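Local structure of cAMP factor (Mobiluncus curtisii, 6JLC) at residues V79-G82 with L83-K87. The protein probably acts as a pore-forming, co-haemolytic toxin, of which this chain is the C-terminal part. Numbering follows the deposited sequence.
Sequences VEIG and LTVDK
Thr-84 closes on Glu-80 one turn back in the alpha-helix 68-91, within the all-helical CAMP factor fold, where both the hydroxyl and the amide of the threonine find the same carbonyl. Its CB sits 3.3 Å from Glu-80 O. From there Thr-84 OG1 lies beside its own backbone N, chi1 -57°, which brings the hydroxyl back to donate to Glu-80 O at 2.7 Å, from above the carbonyl plane. Thr-84 N gives the regular helical bond to Glu-80 O at 2.9 Å, arriving from the opposite face, so two donors grip one acceptor. The Thr-84 side chain also packs on Leu-131 and Leu-103, of helices 121-139 and 97-114. Glu-80 bends at chi2 (70°), and its OE1 comes within 4.1 Å of Leu-83 CD1. Its OE2 is salt-bridged to Arg-132 NE, tying helix 68-91 to helix 121-139. On the more open side Val-79 and Leu-83 run side by side, Val-79 CG1 to Leu-83 CD1, 4.1 Å. A single water spans the polar ends of the first pair, donating to Glu-80 OE2 at 2.8 Å and to Thr-84 OG1 at 2.9 Å.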
loop_
_atom_site.group_PDB
_atom_site.type_symbol
_atom_site.label_atom_id
_atom_site.label_comp_id
_atom_site.label_asym_id
_atom_site.label_seq_id
_atom_site.Cartn_x
_atom_site.Cartn_y
_atom_site.Cartn_z
ATOM N N VAL A 79 -4.991 -13.252 2.456
ATOM C CA VAL A 79 -6.097 -12.302 2.359
ATOM C C VAL A 79 -6.024 -11.292 3.493
ATOM O O VAL A 79 -6.219 -10.088 3.293
ATOM C CB VAL A 79 -7.442 -13.054 2.344
ATOM C CG1 VAL A 79 -8.611 -12.103 2.585
ATOM C CG2 VAL A 79 -7.588 -13.815 1.024
ATOM N N GLU A 80 -5.706 -11.770 4.699
ATOM C CA GLU A 80 -5.632 -10.893 5.861
ATOM C C GLU A 80 -4.496 -9.893 5.731
ATOM O O GLU A 80 -4.628 -8.742 6.164
ATOM C CB GLU A 80 -5.442 -11.720 7.133
ATOM C CG GLU A 80 -5.764 -10.931 8.405
ATOM C CD GLU A 80 -7.254 -10.658 8.521
ATOM O OE1 GLU A 80 -8.037 -11.488 8.012
ATOM O OE2 GLU A 80 -7.642 -9.635 9.126
ATOM N N ILE A 81 -3.354 -10.332 5.197
ATOM C CA ILE A 81 -2.254 -9.402 4.970
ATOM C C ILE A 81 -2.705 -8.295 4.027
ATOM O O ILE A 81 -2.462 -7.104 4.268
ATOM C CB ILE A 81 -1.027 -10.144 4.418
ATOM C CG1 ILE A 81 -0.440 -11.094 5.482
ATOM C CG2 ILE A 81 0.031 -9.144 3.967
ATOM C CD1 ILE A 81 0.534 -12.076 4.899
ATOM N N GLY A 82 -3.383 -8.668 2.940
ATOM C CA GLY A 82 -3.928 -7.660 2.039
ATOM C C GLY A 82 -4.869 -6.691 2.740
ATOM O O GLY A 82 -4.745 -5.471 2.597
ATOM N N LEU A 83 -5.822 -7.231 3.509
ATOM C CA LEU A 83 -6.771 -6.365 4.206
ATOM C C LEU A 83 -6.060 -5.427 5.167
ATOM O O LEU A 83 -6.438 -4.254 5.296
ATOM C CB LEU A 83 -7.798 -7.196 4.975
ATOM C CG LEU A 83 -8.734 -8.101 4.195
ATOM C CD1 LEU A 83 -9.518 -8.996 5.165
ATOM C CD2 LEU A 83 -9.671 -7.251 3.328
ATOM N N THR A 84 -5.048 -5.938 5.873
ATOM C CA THR A 84 -4.390 -5.148 6.908
ATOM C C THR A 84 -3.623 -3.978 6.299
ATOM O O THR A 84 -3.689 -2.843 6.796
ATOM C CB THR A 84 -3.451 -6.051 7.729
ATOM O OG1 THR A 84 -4.205 -7.137 8.296
ATOM C CG2 THR A 84 -2.811 -5.256 8.859
ATOM N N VAL A 85 -2.851 -4.253 5.248
ATOM C CA VAL A 85 -2.058 -3.214 4.608
ATOM C C VAL A 85 -2.975 -2.179 3.964
ATOM O O VAL A 85 -2.698 -0.977 4.003
ATOM C CB VAL A 85 -1.093 -3.850 3.589
ATOM C CG1 VAL A 85 -0.408 -2.788 2.738
ATOM C CG2 VAL A 85 -0.035 -4.711 4.309
ATOM N N ASP A 86 -4.092 -2.630 3.391
ATOM C CA ASP A 86 -5.050 -1.708 2.779
ATOM C C ASP A 86 -5.640 -0.768 3.827
ATOM O O ASP A 86 -5.686 0.452 3.631
ATOM C CB ASP A 86 -6.148 -2.515 2.076
ATOM C CG ASP A 86 -6.871 -1.725 0.977
ATOM O OD1 ASP A 86 -6.346 -0.710 0.493
ATOM O OD2 ASP A 86 -7.971 -2.149 0.590
ATOM N N LYS A 87 -6.098 -1.320 4.953
ATOM C CA LYS A 87 -6.653 -0.471 6.004
ATOM C C LYS A 87 -5.596 0.473 6.553
ATOM O O LYS A 87 -5.873 1.649 6.820
ATOM C CB LYS A 87 -7.224 -1.320 7.140
ATOM C CG LYS A 87 -8.472 -2.071 6.764
ATOM C CD LYS A 87 -9.280 -2.397 7.993
ATOM C CE LYS A 87 -8.557 -3.397 8.852
ATOM N NZ LYS A 87 -9.434 -3.857 9.956
HETATM O O HOH W 1 -6.254 -7.428 10.277
#